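Local coordinates for uncharacterized protein (Bacteroides ovatus CL02T12C04, PDB 6PTM) that probably hydrolyses carrageenan-derived sugar chains from one end, as an exo-acting glycoside hydrolase of family GH42, at residues F195-N200 with F228-N233; P235-K240 with A263-S268. One frame throughout, in Å; residues are numbered along the deposited sequence.

Contact 1 (F195-N200 with F228-N233); sequences FMTNAN and FLNHSN. With EDO (1,2-ethanediol), chain B.
Strands 195-197 and 228-230 run parallel, their axes 4.8 Å apart at closest. M196 grips the neighbouring strand twice: its N donates to F228 O at 3.0 Å, and its O accepts from N230 N at 2.9 Å. F195 and F228 point the same way on one face of the sheet, F195 CD2 meeting F228 CD1 at 3.6 Å with the ring planes inclined by 35°. On the other face, M196 reaches L229 with its terminal methyl. These are the two strands of a beta-alpha-beta unit, linked through helix 210-218, in a parallel sheet consistent with the TIM-barrel catalytic domain of GH42 enzymes. Farther along, N230 lies alongside T197, a first torsion of 164° swinging CG to the side opposite the backbone N, and OD1 accepts from T197 OG1 at 2.7 Å, the hydroxyl standing above the carbonyl plane. The same OD1 takes N233 N on an in-plane lone pair, an Asx motif, while ND2 donates to S232 OG and, at 2.8 Å, to O1 of a bound 1,2-ethanediol. Replacing N230 by alanine is likely to leave the T197 hydroxyl and N233 N without their shared acceptor and S232 OG without its donor. Beyond it, the A199 methyl packs on the N233 amide, and a water accepting from N198 N and ND2 lies near the carbonyl oxygens of N230 and N233.

Contact 2 (P235-K240 with A263-S268); sequences PKWAEK and ARQVNS
V266 meets P235, W237 and A238 across two nearly antiparallel helical segments, 236-240 and 263-268, whose directions differ by 161°. Their axes come no nearer than 11.4 Å, and side chains alone span the gap, without a hydrogen bond between the segments. The compact part centres on V266, whose two methyls divide the work. CG1, anti to the backbone N (chi1 168°), slides past the pyrrolidine ring of P235 and lies 4.1 Å from its CG. CG2 is turned instead to the six-membered end of the W237 indole, 3.9 Å from CZ2, and has the methyl of A238 at 4.3 Å as a more distant neighbour. Within its own helix A238 also lays CB over one face of that indole, toward the rim, so valine, tryptophan and alanine form one apolar cluster. P235 occupies the N-cap position, and its carbonyl receives E239 N at the start of the helix.

The side toward Q265 is looser. Its extended chain brings NE2 to the edge of the indole, 3.9 Å from W237 CH2, with amide and ring planes only 22° apart; no hydrogen bond joins the two segments here, and NE2 donates to N204 OD1. The indole is held at its other end by NE1, which donates to V201 O. Farther round the helix, K236 and K240 are exposed and take no part. Only 145 Å² is buried altogether, a modest apolar seam that seats a short helix, entered directly after strand 225-230 and its loop, against helix 261-278, which packs on the parallel sheet in the manner of the outer helices of a beta/alpha barrel.

In the fold
Contact 1 and contact 2 follow one another along the chain, the first closing before the second opens, and their centres lie about 11 Å apart. They touch through N198, which reaches N267 with ND2 and V266 with CB: N198 ND2 is 3.0 Å from N267 OD1, a probable hydrogen bond, and N198 CB packs on V266 CG1 at 3.6 Å. H231 also rests against N267. Helix 261-278 thus takes part in both contacts, meeting N198 and H231 of contact 1 and the 235-240 segment of contact 2. The 1,2-ethanediol beside F195, F228 and N230 in contact 1 is probably from the crystallisation liquor and does not by itself define a substrate site.

Contact 1 (F195-N200 with F228-N233)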
ATOM      1  N   PHE A 195      15.574 -15.151   1.938  1.00 19.61           N
ATOM      2  CA  PHE A 195      16.077 -14.039   2.784  1.00 20.32           C
ATOM      3  C   PHE A 195      17.597 -14.023   2.677  1.00 19.32           C
ATOM      4  O   PHE A 195      18.203 -15.070   2.813  1.00 18.31           O
ATOM      5  CB  PHE A 195      15.676 -14.256   4.241  1.00 21.27           C
ATOM      6  CG  PHE A 195      16.287 -13.267   5.194  1.00 22.78           C
ATOM      7  CD1 PHE A 195      17.473 -13.550   5.860  1.00 26.00           C
ATOM      8  CD2 PHE A 195      15.677 -12.047   5.424  1.00 23.72           C
ATOM      9  CE1 PHE A 195      18.025 -12.628   6.738  1.00 26.29           C
ATOM     10  CE2 PHE A 195      16.218 -11.136   6.314  1.00 24.39           C
ATOM     11  CZ  PHE A 195      17.401 -11.420   6.954  1.00 26.70           C
ATOM     12  N   MET A 196      18.201 -12.869   2.467  1.00 19.30           N
ATOM     13  CA  MET A 196      19.668 -12.747   2.622  1.00 19.24           C
ATOM     14  C   MET A 196      20.020 -11.380   3.201  1.00 18.32           C
ATOM     15  O   MET A 196      19.145 -10.510   3.270  1.00 15.81           O
ATOM     16  CB  MET A 196      20.382 -12.957   1.289  1.00 20.74           C
ATOM     17  CG  MET A 196      19.943 -12.023   0.218  1.00 20.47           C
ATOM     18  SD  MET A 196      20.792 -12.571  -1.269  1.00 23.87           S
ATOM     19  CE  MET A 196      20.216 -11.278  -2.370  1.00 22.12           C
ATOM     20  N   THR A 197      21.275 -11.242   3.623  1.00 18.26           N
ATOM     21  CA  THR A 197      21.815 -10.086   4.357  1.00 18.66           C
ATOM     22  C   THR A 197      23.259  -9.871   3.912  1.00 18.76           C
ATOM     23  O   THR A 197      23.973 -10.877   3.596  1.00 15.81           O
ATOM     24  CB  THR A 197      21.666 -10.304   5.870  1.00 20.37           C
ATOM     25  OG1 THR A 197      22.241  -9.158   6.473  1.00 20.69           O
ATOM     26  CG2 THR A 197      22.335 -11.556   6.391  1.00 21.46           C
ATOM     27  N   ASN A 198      23.707  -8.616   3.921  1.00 16.77           N
ATOM     28  CA  ASN A 198      25.133  -8.349   3.657  1.00 17.25           C
ATOM     29  C   ASN A 198      26.011  -9.104   4.672  1.00 16.22           C
ATOM     30  O   ASN A 198      27.156  -9.349   4.351  1.00 15.43           O
ATOM     31  CB  ASN A 198      25.401  -6.858   3.582  1.00 18.24           C
ATOM     32  CG  ASN A 198      24.757  -6.270   2.349  1.00 17.58           C
ATOM     33  OD1 ASN A 198      25.160  -6.572   1.237  1.00 19.42           O
ATOM     34  ND2 ASN A 198      23.783  -5.421   2.549  1.00 15.49           N
ATOM     35  N   ALA A 199      25.516  -9.487   5.846  1.00 16.06           N
ATOM     36  CA  ALA A 199      26.332 -10.266   6.819  1.00 18.00           C
ATOM     37  C   ALA A 199      26.676 -11.637   6.221  1.00 17.91           C
ATOM     38  O   ALA A 199      27.583 -12.300   6.748  1.00 18.10           O
ATOM     39  CB  ALA A 199      25.634 -10.404   8.153  1.00 18.82           C
ATOM     40  N   ASN A 200      25.999 -12.066   5.152  1.00 17.32           N
ATOM     41  CA  ASN A 200      26.295 -13.380   4.514  1.00 18.23           C
ATOM     42  C   ASN A 200      27.540 -13.246   3.645  1.00 19.35           C
ATOM     43  O   ASN A 200      27.984 -14.287   3.103  1.00 19.18           O
ATOM     44  CB  ASN A 200      25.148 -13.915   3.649  1.00 18.57           C
ATOM     45  CG  ASN A 200      23.846 -14.151   4.383  1.00 18.49           C
ATOM     46  OD1 ASN A 200      22.780 -13.923   3.815  1.00 16.47           O
ATOM     47  ND2 ASN A 200      23.922 -14.624   5.616  1.00 16.60           N
ATOM     48  N   PHE A 228      14.122 -11.198  -0.156  1.00 14.87           N
ATOM     49  CA  PHE A 228      14.153 -10.129   0.879  1.00 14.72           C
ATOM     50  C   PHE A 228      15.612  -9.751   1.110  1.00 15.11           C
ATOM     51  O   PHE A 228      16.358 -10.604   1.634  1.00 15.58           O
ATOM     52  CB  PHE A 228      13.489 -10.662   2.139  1.00 15.92           C
ATOM     53  CG  PHE A 228      13.241  -9.649   3.226  1.00 16.41           C
ATOM     54  CD1 PHE A 228      14.281  -9.114   3.962  1.00 16.74           C
ATOM     55  CD2 PHE A 228      11.949  -9.291   3.569  1.00 18.64           C
ATOM     56  CE1 PHE A 228      14.029  -8.187   4.964  1.00 18.10           C
ATOM     57  CE2 PHE A 228      11.703  -8.408   4.614  1.00 17.35           C
ATOM     58  CZ  PHE A 228      12.742  -7.867   5.309  1.00 17.15           C
ATOM     59  N   LEU A 229      16.020  -8.529   0.750  1.00 14.88           N
ATOM     60  CA  LEU A 229      17.374  -8.021   1.081  1.00 16.29           C
ATOM     61  C   LEU A 229      17.318  -7.291   2.415  1.00 16.36           C
ATOM     62  O   LEU A 229      16.620  -6.247   2.496  1.00 16.34           O
ATOM     63  CB  LEU A 229      17.875  -7.084  -0.010  1.00 17.47           C
ATOM     64  CG  LEU A 229      18.522  -7.769  -1.202  1.00 20.05           C
ATOM     65  CD1 LEU A 229      17.460  -8.441  -2.041  1.00 20.62           C
ATOM     66  CD2 LEU A 229      19.343  -6.759  -2.034  1.00 20.14           C
ATOM     67  N   ASN A 230      18.033  -7.826   3.404  1.00 15.73           N
ATOM     68  CA  ASN A 230      18.228  -7.225   4.743  1.00 15.63           C
ATOM     69  C   ASN A 230      19.388  -6.240   4.700  1.00 15.83           C
ATOM     70  O   ASN A 230      20.398  -6.554   4.032  1.00 14.68           O
ATOM     71  CB  ASN A 230      18.537  -8.268   5.809  1.00 16.65           C
ATOM     72  CG  ASN A 230      19.111  -7.628   7.055  1.00 18.11           C
ATOM     73  OD1 ASN A 230      20.326  -7.369   7.110  1.00 16.82           O
ATOM     74  ND2 ASN A 230      18.232  -7.363   8.023  1.00 16.04           N
ATOM     75  N   HIS A 231      19.233  -5.096   5.372  1.00 16.12           N
ATOM     76  CA  HIS A 231      20.266  -4.027   5.426  1.00 18.57           C
ATOM     77  C   HIS A 231      20.586  -3.602   6.865  1.00 18.54           C
ATOM     78  O   HIS A 231      21.365  -2.646   7.004  1.00 21.73           O
ATOM     79  CB  HIS A 231      19.845  -2.842   4.538  1.00 18.88           C
ATOM     80  CG  HIS A 231      19.800  -3.178   3.085  1.00 17.81           C
ATOM     81  ND1 HIS A 231      20.939  -3.312   2.336  1.00 18.67           N
ATOM     82  CD2 HIS A 231      18.761  -3.432   2.253  1.00 18.92           C
ATOM     83  CE1 HIS A 231      20.602  -3.624   1.088  1.00 18.14           C
ATOM     84  NE2 HIS A 231      19.265  -3.696   1.008  1.00 16.39           N
ATOM     85  N   SER A 232      20.001  -4.221   7.894  1.00 16.94           N
ATOM     86  CA  SER A 232      20.256  -3.853   9.313  1.00 18.03           C
ATOM     87  C   SER A 232      21.536  -4.508   9.838  1.00 19.92           C
ATOM     88  O   SER A 232      22.063  -4.017  10.815  1.00 21.95           O
ATOM     89  CB  SER A 232      19.101  -4.204  10.185  1.00 17.08           C
ATOM     90  OG  SER A 232      18.873  -5.586  10.152  1.00 16.96           O
ATOM     91  N   ASN A 233      22.008  -5.564   9.187  1.00 20.61           N
ATOM     92  CA  ASN A 233      23.098  -6.430   9.692  1.00 22.35           C
ATOM     93  C   ASN A 233      24.240  -6.343   8.683  1.00 21.61           C
ATOM     94  O   ASN A 233      24.184  -7.038   7.656  1.00 22.11           O
ATOM     95  CB  ASN A 233      22.582  -7.859   9.930  1.00 26.25           C
ATOM     96  CG  ASN A 233      23.596  -8.746  10.637  1.00 31.92           C
ATOM     97  OD1 ASN A 233      24.715  -8.312  10.944  1.00 32.59           O
ATOM     98  ND2 ASN A 233      23.237 -10.006  10.874  1.00 36.31           N
TER
HETATM   99  C1  EDO B 801      14.463  -7.522   8.660  1.00 18.96           C
HETATM  100  O1  EDO B 801      15.549  -8.218   8.063  1.00 19.93           O
HETATM  101  C2  EDO B 801      14.559  -6.083   8.300  1.00 18.88           C
HETATM  102  O2  EDO B 801      15.745  -5.430   8.765  1.00 17.09           O
HETATM  103  O   HOH W   1      22.879  -6.313   5.341  1.00 20.52           O

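Contact 2 (P235-K240 with A263-S268)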
ATOM      1  N   PRO A 235      28.350  -6.804   7.787  1.00 21.59           N
ATOM      2  CA  PRO A 235      29.317  -7.756   8.357  1.00 23.63           C
ATOM      3  C   PRO A 235      30.432  -7.106   9.207  1.00 26.04           C
ATOM      4  O   PRO A 235      30.990  -6.081   8.802  1.00 23.82           O
ATOM      5  CB  PRO A 235      29.898  -8.467   7.131  1.00 22.72           C
ATOM      6  CG  PRO A 235      29.673  -7.486   5.996  1.00 22.79           C
ATOM      7  CD  PRO A 235      28.361  -6.789   6.326  1.00 21.31           C
ATOM      8  N   LYS A 236      30.739  -7.704  10.368  1.00 26.09           N
ATOM      9  CA  LYS A 236      31.701  -7.145  11.352  1.00 29.05           C
ATOM     10  C   LYS A 236      33.085  -6.989  10.699  1.00 25.08           C
ATOM     11  O   LYS A 236      33.762  -6.019  11.002  1.00 24.86           O
ATOM     12  CB  LYS A 236      31.753  -8.007  12.622  1.00 34.30           C
ATOM     13  CG  LYS A 236      30.544  -7.835  13.531  1.00 40.05           C
ATOM     14  CD  LYS A 236      30.507  -6.487  14.232  1.00 47.09           C
ATOM     15  CE  LYS A 236      29.130  -6.092  14.721  1.00 54.80           C
ATOM     16  NZ  LYS A 236      28.589  -7.117  15.643  1.00 60.77           N
ATOM     17  N   TRP A 237      33.511  -7.886   9.826  1.00 23.28           N
ATOM     18  CA  TRP A 237      34.864  -7.744   9.231  1.00 24.40           C
ATOM     19  C   TRP A 237      34.956  -6.400   8.494  1.00 25.15           C
ATOM     20  O   TRP A 237      36.041  -5.776   8.526  1.00 22.23           O
ATOM     21  CB  TRP A 237      35.217  -8.920   8.326  1.00 24.15           C
ATOM     22  CG  TRP A 237      34.385  -8.962   7.078  1.00 26.45           C
ATOM     23  CD1 TRP A 237      33.283  -9.750   6.848  1.00 27.15           C
ATOM     24  CD2 TRP A 237      34.588  -8.193   5.874  1.00 23.65           C
ATOM     25  NE1 TRP A 237      32.795  -9.516   5.588  1.00 25.57           N
ATOM     26  CE2 TRP A 237      33.554  -8.546   4.986  1.00 22.50           C
ATOM     27  CE3 TRP A 237      35.511  -7.218   5.480  1.00 23.41           C
ATOM     28  CZ2 TRP A 237      33.433  -7.972   3.728  1.00 24.05           C
ATOM     29  CZ3 TRP A 237      35.376  -6.630   4.242  1.00 22.18           C
ATOM     30  CH2 TRP A 237      34.366  -7.020   3.370  1.00 23.77           C
ATOM     31  N   ALA A 238      33.883  -5.983   7.812  1.00 24.08           N
ATOM     32  CA  ALA A 238      33.850  -4.726   7.031  1.00 24.70           C
ATOM     33  C   ALA A 238      33.873  -3.549   8.001  1.00 22.78           C
ATOM     34  O   ALA A 238      34.530  -2.539   7.703  1.00 25.79           O
ATOM     35  CB  ALA A 238      32.616  -4.672   6.157  1.00 24.84           C
ATOM     36  N   GLU A 239      33.120  -3.651   9.086  1.00 22.48           N
ATOM     37  CA  GLU A 239      33.054  -2.574  10.098  1.00 27.22           C
ATOM     38  C   GLU A 239      34.461  -2.371  10.707  1.00 27.80           C
ATOM     39  O   GLU A 239      34.890  -1.213  10.831  1.00 26.24           O
ATOM     40  CB  GLU A 239      32.011  -2.926  11.155  1.00 29.60           C
ATOM     41  CG  GLU A 239      31.988  -1.921  12.275  1.00 31.81           C
ATOM     42  CD  GLU A 239      30.882  -2.146  13.282  1.00 35.67           C
ATOM     43  OE1 GLU A 239      30.062  -3.113  13.071  1.00 34.23           O
ATOM     44  OE2 GLU A 239      30.849  -1.342  14.269  1.00 36.93           O
ATOM     45  N   LYS A 240      35.160  -3.462  11.046  1.00 30.64           N
ATOM     46  CA  LYS A 240      36.538  -3.433  11.621  1.00 31.99           C
ATOM     47  C   LYS A 240      37.487  -2.838  10.574  1.00 30.14           C
ATOM     48  O   LYS A 240      38.239  -1.960  10.921  1.00 31.20           O
ATOM     49  CB  LYS A 240      36.970  -4.830  12.106  1.00 33.52           C
ATOM     50  CG  LYS A 240      38.436  -4.962  12.516  1.00 36.34           C
ATOM     51  CD  LYS A 240      38.837  -6.319  13.077  1.00 36.24           C
ATOM     52  N   ALA A 263      30.537  -0.352   1.371  1.00 21.47           N
ATOM     53  CA  ALA A 263      29.117  -0.756   1.375  1.00 21.31           C
ATOM     54  C   ALA A 263      28.754  -1.262  -0.020  1.00 20.53           C
ATOM     55  O   ALA A 263      28.122  -2.327  -0.128  1.00 19.37           O
ATOM     56  CB  ALA A 263      28.244   0.394   1.822  1.00 23.00           C
ATOM     57  N   ARG A 264      29.143  -0.527  -1.062  1.00 19.53           N
ATOM     58  CA  ARG A 264      28.877  -0.917  -2.466  1.00 19.41           C
ATOM     59  C   ARG A 264      29.626  -2.231  -2.823  1.00 18.71           C
ATOM     60  O   ARG A 264      29.022  -3.101  -3.515  1.00 15.78           O
ATOM     61  CB  ARG A 264      29.196   0.260  -3.394  1.00 20.90           C
ATOM     62  CG  ARG A 264      28.523   1.548  -2.940  1.00 23.19           C
ATOM     63  CD  ARG A 264      27.504   2.074  -3.922  1.00 24.18           C
ATOM     64  NE  ARG A 264      26.585   3.073  -3.352  1.00 24.31           N
ATOM     65  CZ  ARG A 264      25.801   3.856  -4.094  1.00 22.97           C
ATOM     66  NH1 ARG A 264      25.876   3.791  -5.417  1.00 23.13           N
ATOM     67  NH2 ARG A 264      24.961   4.705  -3.524  1.00 21.36           N
ATOM     68  N   GLN A 265      30.878  -2.395  -2.393  1.00 19.39           N
ATOM     69  CA  GLN A 265      31.621  -3.671  -2.613  1.00 19.97           C
ATOM     70  C   GLN A 265      30.802  -4.826  -1.997  1.00 19.24           C
ATOM     71  O   GLN A 265      30.596  -5.877  -2.653  1.00 19.03           O
ATOM     72  CB  GLN A 265      33.031  -3.606  -2.011  1.00 20.74           C
ATOM     73  CG  GLN A 265      33.767  -4.962  -2.017  1.00 20.49           C
ATOM     74  CD  GLN A 265      35.034  -4.903  -1.198  1.00 22.74           C
ATOM     75  OE1 GLN A 265      35.776  -3.944  -1.329  1.00 21.48           O
ATOM     76  NE2 GLN A 265      35.250  -5.867  -0.295  1.00 20.59           N
ATOM     77  N   VAL A 266      30.340  -4.647  -0.772  1.00 17.97           N
ATOM     78  CA  VAL A 266      29.717  -5.756  -0.003  1.00 19.62           C
ATOM     79  C   VAL A 266      28.389  -6.126  -0.676  1.00 19.30           C
ATOM     80  O   VAL A 266      28.125  -7.340  -0.899  1.00 18.27           O
ATOM     81  CB  VAL A 266      29.577  -5.428   1.502  1.00 18.62           C
ATOM     82  CG1 VAL A 266      28.684  -6.436   2.200  1.00 19.71           C
ATOM     83  CG2 VAL A 266      30.931  -5.358   2.209  1.00 18.63           C
ATOM     84  N   ASN A 267      27.577  -5.125  -1.015  1.00 17.95           N
ATOM     85  CA  ASN A 267      26.285  -5.385  -1.688  1.00 18.31           C
ATOM     86  C   ASN A 267      26.540  -6.060  -3.041  1.00 16.61           C
ATOM     87  O   ASN A 267      25.830  -7.024  -3.330  1.00 16.15           O
ATOM     88  CB  ASN A 267      25.447  -4.110  -1.785  1.00 17.67           C
ATOM     89  CG  ASN A 267      24.780  -3.818  -0.467  1.00 17.69           C
ATOM     90  OD1 ASN A 267      23.663  -4.266  -0.203  1.00 21.13           O
ATOM     91  ND2 ASN A 267      25.474  -3.102   0.391  1.00 15.63           N
ATOM     92  N   SER A 268      27.484  -5.564  -3.841  1.00 16.11           N
ATOM     93  CA  SER A 268      27.877  -6.152  -5.154  1.00 16.88           C
ATOM     94  C   SER A 268      28.288  -7.620  -4.942  1.00 15.85           C
ATOM     95  O   SER A 268      27.842  -8.480  -5.711  1.00 15.24           O
ATOM     96  CB  SER A 268      28.958  -5.348  -5.828  1.00 18.63           C
ATOM     97  OG  SER A 268      28.413  -4.110  -6.281  1.00 22.13           O
TER